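Long-range contacts in fanconi-associated nuclease 1 homolog (Pseudomonas aeruginosa, PDB 5Y7Q), which belongs to the Fanconi-associated nuclease 1 family and carries helix-turn-helix, SAP-type and VRR-NUC regions in one chain, here bound to DNA: residues Tyr42-Arg48 with Gln81-Arg86; Val50-Ile54 with Leu196-Tyr200; Gln65-Phe69 with Leu192-Leu196. One frame throughout, in Å; residues are numbered along the deposited sequence.

Contact 1 of 3, residues Tyr42-Arg48 with Gln81-Arg86; sequences YYLHNFR and QALLVR. With nucleotides of chain B.
One face of the Tyr43 ring is taken by the side chain of Arg86, whose CZ lies 3.7 Å from the centroid of the Tyr43 ring in a cation-pi contact. The guanidinium plane is tilted 37° to the ring; it gives one face to Tyr43 CE1 and its edge to the phosphate of DG10 of chain B. Tyr42 also meets that phosphate with its ring edge, while Phe47 receives a methyl group of Val85 over one face. These pairs join helix 42-57 to helix 78-89 within the FAN1 helix-turn-helix region; segments 42-48 and 81-86 of these helices cross at 87°, with a phosphate-binding pair, Tyr42 and Arg86, at one end.

Three bonds converge on the phosphate oxygen OP2 of DG10 of chain B: from Tyr42 OH at 2.6 Å, from Arg86 NH1 at 3.0 Å and from Arg86 NH2 at 3.2 Å. Arginine suits this place because its flat, charged end can fork toward an anion while its face lies on an aromatic ring. A bend in the Arg86 chain, chi2 -59°, carries CD and the guanidinium across Tyr43. Glu104 braces the pair as a second shell, accepting a hydrogen bond from Tyr43 OH and forming a salt bridge with Arg86 NH2.

The middle of the contact is apolar. Val85 is branched and serves two rings: CG1 sits 3.6 Å from Tyr43 CD2, at the ring's edge, and CG2 is 3.9 Å from the centroid of the Phe47 ring. The small Ala82 lets the backbones come close, and Leu44 CD1 lies across Gln81 CB, 3.5 Å away. At the far end Arg48 NH1 comes near Gln81 OE1, but the firm partners lie elsewhere: Arg48 NH2 forms a salt bridge with Glu78, and Gln81 NE2 donates to the backbone O of Phe73.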
# COMPACT_ATOMS: atom_id res chain seq x y z
N TYR A 42 27.59 -1.06 9.57
CA TYR A 42 26.51 -1.97 9.17
C TYR A 42 25.80 -1.52 7.90
O TYR A 42 25.55 -2.34 6.99
CB TYR A 42 25.48 -2.11 10.32
CG TYR A 42 24.67 -0.86 10.58
CD1 TYR A 42 25.14 0.14 11.42
CD2 TYR A 42 23.45 -0.66 9.95
CE1 TYR A 42 24.41 1.30 11.63
CE2 TYR A 42 22.71 0.49 10.15
CZ TYR A 42 23.19 1.46 10.99
OH TYR A 42 22.44 2.60 11.19
N TYR A 43 25.52 -0.22 7.79
CA TYR A 43 24.78 0.31 6.65
C TYR A 43 25.59 0.21 5.36
O TYR A 43 25.06 -0.21 4.31
CB TYR A 43 24.38 1.76 6.92
CG TYR A 43 25.57 2.70 7.19
CD1 TYR A 43 26.17 2.75 8.45
CD2 TYR A 43 26.08 3.53 6.19
CE1 TYR A 43 27.25 3.59 8.71
CE2 TYR A 43 27.14 4.39 6.45
CZ TYR A 43 27.73 4.41 7.71
OH TYR A 43 28.81 5.25 7.97
N LEU A 44 26.88 0.57 5.40
CA LEU A 44 27.74 0.42 4.23
C LEU A 44 27.82 -1.03 3.78
O LEU A 44 27.67 -1.33 2.59
CB LEU A 44 29.12 0.98 4.53
CG LEU A 44 30.20 0.77 3.48
CD1 LEU A 44 29.81 1.48 2.21
CD2 LEU A 44 31.48 1.32 4.02
N HIS A 45 28.06 -1.96 4.73
CA HIS A 45 28.00 -3.40 4.45
C HIS A 45 26.73 -3.78 3.70
O HIS A 45 26.78 -4.52 2.70
CB HIS A 45 28.08 -4.19 5.75
CG HIS A 45 29.37 -4.04 6.49
ND1 HIS A 45 30.52 -3.56 5.90
CD2 HIS A 45 29.70 -4.33 7.77
CE1 HIS A 45 31.50 -3.55 6.78
NE2 HIS A 45 31.03 -4.01 7.93
N ASN A 46 25.57 -3.31 4.17
CA ASN A 46 24.33 -3.64 3.47
C ASN A 46 24.36 -3.09 2.04
O ASN A 46 23.95 -3.79 1.09
CB ASN A 46 23.11 -3.11 4.24
CG ASN A 46 23.02 -3.67 5.68
OD1 ASN A 46 23.60 -4.71 5.99
ND2 ASN A 46 22.28 -2.96 6.54
N PHE A 47 24.85 -1.87 1.86
CA PHE A 47 24.87 -1.26 0.53
C PHE A 47 25.77 -2.04 -0.44
O PHE A 47 25.38 -2.27 -1.60
CB PHE A 47 25.34 0.19 0.65
CG PHE A 47 25.11 1.00 -0.58
CD1 PHE A 47 23.93 1.69 -0.76
CD2 PHE A 47 26.06 1.06 -1.57
CE1 PHE A 47 23.71 2.43 -1.90
CE2 PHE A 47 25.84 1.80 -2.70
CZ PHE A 47 24.66 2.49 -2.87
N ARG A 48 26.98 -2.42 -0.00
CA ARG A 48 27.83 -3.31 -0.80
C ARG A 48 27.10 -4.61 -1.14
O ARG A 48 27.19 -5.11 -2.28
CB ARG A 48 29.15 -3.59 -0.08
CG ARG A 48 29.87 -2.36 0.48
CD ARG A 48 31.36 -2.47 0.45
NE ARG A 48 31.97 -2.85 1.73
CZ ARG A 48 32.85 -2.09 2.39
NH1 ARG A 48 33.19 -0.90 1.92
NH2 ARG A 48 33.39 -2.51 3.54
N GLN A 81 32.94 5.88 0.78
CA GLN A 81 31.78 4.99 0.63
C GLN A 81 30.74 5.25 1.72
O GLN A 81 29.56 5.49 1.42
CB GLN A 81 32.24 3.53 0.67
CG GLN A 81 32.97 3.04 -0.56
CD GLN A 81 33.34 1.57 -0.46
OE1 GLN A 81 33.71 1.10 0.60
NE2 GLN A 81 33.24 0.84 -1.57
N ALA A 82 31.18 5.26 2.99
CA ALA A 82 30.27 5.42 4.12
C ALA A 82 29.53 6.74 4.05
O ALA A 82 28.32 6.80 4.26
CB ALA A 82 31.04 5.33 5.43
N LEU A 83 30.27 7.82 3.76
CA LEU A 83 29.63 9.13 3.66
C LEU A 83 28.57 9.11 2.59
O LEU A 83 27.45 9.61 2.80
CB LEU A 83 30.66 10.19 3.35
CG LEU A 83 29.98 11.55 3.28
CD1 LEU A 83 29.31 11.82 4.63
CD2 LEU A 83 31.00 12.64 2.91
N LEU A 84 28.88 8.50 1.44
CA LEU A 84 27.89 8.42 0.38
C LEU A 84 26.61 7.77 0.89
O LEU A 84 25.51 8.34 0.77
CB LEU A 84 28.42 7.62 -0.80
CG LEU A 84 27.53 7.84 -2.01
CD1 LEU A 84 27.35 9.33 -2.20
CD2 LEU A 84 28.17 7.23 -3.25
N VAL A 85 26.74 6.59 1.47
CA VAL A 85 25.55 5.85 1.84
C VAL A 85 24.74 6.66 2.85
O VAL A 85 23.49 6.73 2.76
CB VAL A 85 25.94 4.46 2.35
CG1 VAL A 85 24.75 3.76 2.89
CG2 VAL A 85 26.53 3.67 1.19
N ARG A 86 25.43 7.34 3.77
CA ARG A 86 24.72 8.23 4.68
C ARG A 86 23.90 9.27 3.93
O ARG A 86 22.73 9.49 4.26
CB ARG A 86 25.70 8.90 5.63
CG ARG A 86 26.34 7.96 6.57
CD ARG A 86 25.34 7.24 7.41
NE ARG A 86 26.03 6.76 8.60
CZ ARG A 86 25.43 6.25 9.68
NH1 ARG A 86 24.12 6.17 9.73
NH2 ARG A 86 26.18 5.86 10.72
P DG B 10 23.70 4.61 13.76
OP1 DG B 10 24.92 4.89 14.55
OP2 DG B 10 23.70 4.62 12.29
O5' DG B 10 23.19 3.21 14.31
C5' DG B 10 23.01 3.05 15.70
C4' DG B 10 22.06 1.93 15.98
O4' DG B 10 20.74 2.33 15.56
C3' DG B 10 22.39 0.65 15.22
O3' DG B 10 22.63 -0.40 16.12
C2' DG B 10 21.17 0.37 14.35
C1' DG B 10 20.09 1.24 14.97
N9 DG B 10 19.17 1.73 13.97
C8 DG B 10 19.49 2.24 12.73
N7 DG B 10 18.45 2.60 12.03
C5 DG B 10 17.37 2.31 12.86
C6 DG B 10 15.98 2.48 12.65
O6 DG B 10 15.40 2.94 11.65
N1 DG B 10 15.24 2.03 13.76
C2 DG B 10 15.78 1.49 14.92
N2 DG B 10 14.92 1.13 15.88
N3 DG B 10 17.08 1.34 15.12
C4 DG B 10 17.81 1.76 14.06

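Contact 2 of 3, residues Val50-Ile54 with Leu196-Tyr200; sequences VLAWI and LRLMY
Tyr200 takes Val50 on one face and meets Trp53 with its edge, and this aromatic cluster lies where helix 42-57 of the helix-turn-helix region packs on helix 190-201, far along the sequence. Segments 50-54 and 196-200 of these helices cross at 64°, with their axes 10.3 Å apart, wide enough for large side chains to fill the interface.

Two kinds of contact involve the rings. The first is an edge-to-face (T-shaped) pair: the CD1-CE1 edge of Tyr200 is directed at the face of the five-membered ring of Trp53, and the planes stand at 67°. Their exact spacing is doubtful, since the nearest carbons are modelled too close together. The second is a CH-pi contact, in which Val50 CG2 stands 3.8 Å from the centroid of the Tyr200 ring, almost straight above its centre. With CG anti to the backbone N (chi1 177°), Tyr200 extends its ring toward these partners, and its side chain also touches Pro434 and Phe435. Trp53, partly exposed, also makes a cation-pi contact with Arg57.

The remaining contacts are mainly aliphatic. Ile54 points at the partner helix, and its long branch brings CD1 between Leu196 and Tyr200, one turn apart: it lies 3.5 Å from the backbone O of Leu196, 3.9 Å from Leu196 CB and 4.3 Å from Tyr200 CB. An unbranched end of this kind is slim enough to enter between side chains four residues apart. Leu51 leaves its backbone facing away from helix 190-201, yet one methyl reaches back, so that Leu51 CD2 rests 3.7 Å from Leu196 CD1.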
# COMPACT_ATOMS: atom_id res chain seq x y z
N VAL A 50 23.91 -5.03 -1.63
CA VAL A 50 22.96 -4.77 -2.72
C VAL A 50 23.68 -4.60 -4.05
O VAL A 50 23.20 -5.08 -5.09
CB VAL A 50 22.08 -3.55 -2.41
CG1 VAL A 50 21.74 -2.80 -3.71
CG2 VAL A 50 20.80 -3.99 -1.73
N LEU A 51 24.82 -3.88 -4.06
CA LEU A 51 25.56 -3.71 -5.32
C LEU A 51 25.98 -5.05 -5.89
O LEU A 51 25.78 -5.32 -7.08
CB LEU A 51 26.76 -2.80 -5.11
CG LEU A 51 26.44 -1.36 -4.72
CD1 LEU A 51 27.71 -0.57 -4.70
CD2 LEU A 51 25.40 -0.69 -5.62
N ALA A 52 26.55 -5.92 -5.05
CA ALA A 52 26.94 -7.25 -5.52
C ALA A 52 25.75 -8.01 -6.08
O ALA A 52 25.81 -8.54 -7.20
CB ALA A 52 27.58 -8.03 -4.37
N TRP A 53 24.67 -8.09 -5.28
CA TRP A 53 23.45 -8.77 -5.69
C TRP A 53 22.99 -8.32 -7.08
O TRP A 53 22.68 -9.14 -7.94
CB TRP A 53 22.39 -8.50 -4.63
CG TRP A 53 21.09 -9.16 -4.76
CD1 TRP A 53 20.01 -8.73 -5.48
CD2 TRP A 53 20.66 -10.34 -4.07
NE1 TRP A 53 18.95 -9.58 -5.30
CE2 TRP A 53 19.32 -10.59 -4.45
CE3 TRP A 53 21.30 -11.23 -3.19
CZ2 TRP A 53 18.60 -11.67 -3.97
CZ3 TRP A 53 20.58 -12.30 -2.72
CH2 TRP A 53 19.25 -12.52 -3.10
N ILE A 54 22.98 -7.00 -7.31
CA ILE A 54 22.57 -6.47 -8.62
C ILE A 54 23.59 -6.83 -9.69
O ILE A 54 23.23 -7.04 -10.85
CB ILE A 54 22.37 -4.94 -8.53
CG1 ILE A 54 21.09 -4.64 -7.76
CG2 ILE A 54 22.33 -4.32 -9.92
CD1 ILE A 54 21.02 -3.21 -7.30
N LEU A 196 18.71 1.62 -8.69
CA LEU A 196 19.25 0.39 -8.11
C LEU A 196 18.31 -0.17 -7.04
O LEU A 196 18.04 -1.38 -7.03
CB LEU A 196 20.64 0.63 -7.52
CG LEU A 196 21.82 1.06 -8.40
CD1 LEU A 196 22.98 1.42 -7.49
CD2 LEU A 196 22.26 -0.01 -9.43
N ARG A 197 17.81 0.69 -6.16
CA ARG A 197 16.81 0.30 -5.16
C ARG A 197 15.62 -0.41 -5.79
O ARG A 197 15.20 -1.49 -5.34
CB ARG A 197 16.34 1.55 -4.41
CG ARG A 197 15.73 1.28 -3.08
CD ARG A 197 15.80 2.53 -2.21
NE ARG A 197 15.24 3.68 -2.90
CZ ARG A 197 13.94 3.92 -3.03
NH1 ARG A 197 13.07 3.08 -2.50
NH2 ARG A 197 13.52 4.98 -3.68
N LEU A 198 15.05 0.18 -6.84
CA LEU A 198 13.88 -0.41 -7.46
C LEU A 198 14.25 -1.71 -8.16
O LEU A 198 13.47 -2.67 -8.16
CB LEU A 198 13.23 0.60 -8.41
CG LEU A 198 12.53 -0.04 -9.60
CD1 LEU A 198 11.11 -0.45 -9.23
CD2 LEU A 198 12.54 0.83 -10.85
N MET A 199 15.45 -1.80 -8.72
CA MET A 199 15.84 -3.10 -9.30
C MET A 199 15.94 -4.19 -8.22
O MET A 199 15.52 -5.33 -8.45
CB MET A 199 17.16 -2.97 -10.06
CG MET A 199 16.98 -2.82 -11.55
SD MET A 199 18.56 -2.60 -12.37
CE MET A 199 19.01 -1.04 -11.61
N TYR A 200 16.48 -3.87 -7.05
CA TYR A 200 16.61 -4.90 -6.02
C TYR A 200 15.25 -5.27 -5.42
O TYR A 200 14.97 -6.45 -5.22
CB TYR A 200 17.58 -4.44 -4.94
CG TYR A 200 17.75 -5.40 -3.76
CD1 TYR A 200 18.67 -6.42 -3.81
CD2 TYR A 200 17.02 -5.24 -2.57
CE1 TYR A 200 18.86 -7.29 -2.75
CE2 TYR A 200 17.21 -6.10 -1.50
CZ TYR A 200 18.14 -7.13 -1.60
OH TYR A 200 18.35 -8.01 -0.56

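Contact 3 of 3, residues Gln65-Phe69 with Leu192-Leu196; sequences QERAF and LCDRL
Leu192 lies along the Phe69 side chain, pointing the other way, with Leu192 CG over one face of the Phe69 ring and Leu192 CD2 3.6 Å from Phe69 CB. This is the tight, greasy part of the contact. A chi1 of 168° carries Leu192 CG toward the partner helix, where the branch splits, CD2 to Phe69 and CD1 to the aliphatic part of Glu66. Deeper in, Leu196 CD1 is 4.2 Å from Phe69 CE1, and Cys193 SG approaches the ring obliquely as a loose sulfur-aromatic neighbour. Trp120 meets the same ring.

The loose part is the pair of buried Glu66 and partly exposed Arg195. Glu66 OE1 lies by the CD methylene of Arg195 rather than by its N-H groups; NE is 3.9 Å from OE1, a long salt bridge of charge alone. Firmer partners lie elsewhere: Arg236 and the backbone N of Asp63 for Glu66 OE2, and Asp240 for Arg195 NH2. Gln65 alone is exposed. The whole is a near-perpendicular helix-helix packing (crossing angle of the segments -91°) with an apolar centre, joining the helix-turn-helix region to helix 190-201.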
# COMPACT_ATOMS: atom_id res chain seq x y z
N GLN A 65 26.68 3.70 -17.72
CA GLN A 65 26.73 4.57 -16.53
C GLN A 65 26.64 3.75 -15.24
O GLN A 65 27.34 4.02 -14.26
CB GLN A 65 25.61 5.62 -16.59
CG GLN A 65 26.03 7.07 -16.96
CD GLN A 65 26.31 7.31 -18.47
OE1 GLN A 65 25.89 6.52 -19.34
NE2 GLN A 65 27.01 8.40 -18.79
N GLU A 66 25.79 2.71 -15.24
CA GLU A 66 25.55 1.93 -14.04
C GLU A 66 26.78 1.10 -13.66
O GLU A 66 27.16 1.05 -12.48
CB GLU A 66 24.35 1.01 -14.24
CG GLU A 66 23.03 1.65 -13.91
CD GLU A 66 22.01 1.54 -15.02
OE1 GLU A 66 21.12 2.43 -15.06
OE2 GLU A 66 22.10 0.59 -15.86
N ARG A 67 27.37 0.41 -14.63
CA ARG A 67 28.55 -0.41 -14.33
C ARG A 67 29.71 0.47 -13.88
O ARG A 67 30.40 0.14 -12.91
CB ARG A 67 28.93 -1.29 -15.52
CG ARG A 67 27.82 -2.26 -15.88
CD ARG A 67 28.25 -3.32 -16.85
NE ARG A 67 28.84 -2.73 -18.04
CZ ARG A 67 28.15 -2.33 -19.11
NH1 ARG A 67 28.79 -1.80 -20.14
NH2 ARG A 67 26.83 -2.46 -19.14
N ALA A 68 29.89 1.63 -14.55
CA ALA A 68 30.87 2.62 -14.09
C ALA A 68 30.59 3.05 -12.66
O ALA A 68 31.53 3.26 -11.88
CB ALA A 68 30.85 3.83 -15.02
N PHE A 69 29.32 3.20 -12.28
CA PHE A 69 29.03 3.59 -10.91
C PHE A 69 29.44 2.50 -9.93
O PHE A 69 30.07 2.77 -8.89
CB PHE A 69 27.56 3.94 -10.74
CG PHE A 69 27.19 4.32 -9.34
CD1 PHE A 69 26.79 3.35 -8.43
CD2 PHE A 69 27.25 5.64 -8.92
CE1 PHE A 69 26.48 3.68 -7.13
CE2 PHE A 69 26.93 5.99 -7.62
CZ PHE A 69 26.54 5.00 -6.72
N LEU A 192 20.24 7.32 -10.18
CA LEU A 192 20.89 6.03 -10.37
C LEU A 192 20.76 5.14 -9.12
O LEU A 192 20.61 3.92 -9.23
CB LEU A 192 22.35 6.29 -10.73
CG LEU A 192 23.36 5.17 -10.73
CD1 LEU A 192 22.75 4.01 -11.44
CD2 LEU A 192 24.54 5.68 -11.48
N CYS A 193 20.81 5.74 -7.94
CA CYS A 193 20.56 4.98 -6.72
C CYS A 193 19.11 4.49 -6.64
O CYS A 193 18.86 3.33 -6.30
CB CYS A 193 20.90 5.83 -5.50
SG CYS A 193 22.66 6.07 -5.36
N ASP A 194 18.15 5.37 -6.92
CA ASP A 194 16.77 4.92 -6.87
C ASP A 194 16.53 3.83 -7.91
O ASP A 194 15.79 2.87 -7.65
CB ASP A 194 15.81 6.12 -7.04
CG ASP A 194 15.80 7.04 -5.79
OD1 ASP A 194 16.27 6.62 -4.70
OD2 ASP A 194 15.32 8.19 -5.90
N ARG A 195 17.20 3.92 -9.06
CA ARG A 195 17.07 2.85 -10.04
C ARG A 195 17.63 1.55 -9.49
O ARG A 195 17.07 0.47 -9.75
CB ARG A 195 17.75 3.24 -11.36
CG ARG A 195 17.70 2.13 -12.38
CD ARG A 195 18.32 2.52 -13.69
NE ARG A 195 17.35 3.15 -14.59
CZ ARG A 195 16.84 2.57 -15.67
NH1 ARG A 195 17.19 1.33 -16.03
NH2 ARG A 195 15.96 3.24 -16.41
N LEU A 196 18.71 1.62 -8.69
CA LEU A 196 19.25 0.39 -8.11
C LEU A 196 18.31 -0.17 -7.04
O LEU A 196 18.04 -1.38 -7.03
CB LEU A 196 20.64 0.63 -7.52
CG LEU A 196 21.82 1.06 -8.40
CD1 LEU A 196 22.98 1.42 -7.49
CD2 LEU A 196 22.26 -0.01 -9.43

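Along helix 42-57, contact 1 uses the first turns and contact 2 the following ones; their centres are 13 Å apart. Contacts 2 and 3 lie closer, 9 Å between centres, and share Leu196 on helix 190-201, which therefore packs against both helix 42-57 and helix 64-75. Contact 1 closes the helix-turn-helix region on itself through helix 78-89, whereas contacts 2 and 3 tie that region to a helix over a hundred residues later in the chain. In consequence, the DNA phosphate held at contact 1 and the inner packing, about 10 and 13 Å from the DNA at its nearest atoms, belong to one connected set of crossing helices, 42-57, 64-75, 78-89 and 190-201.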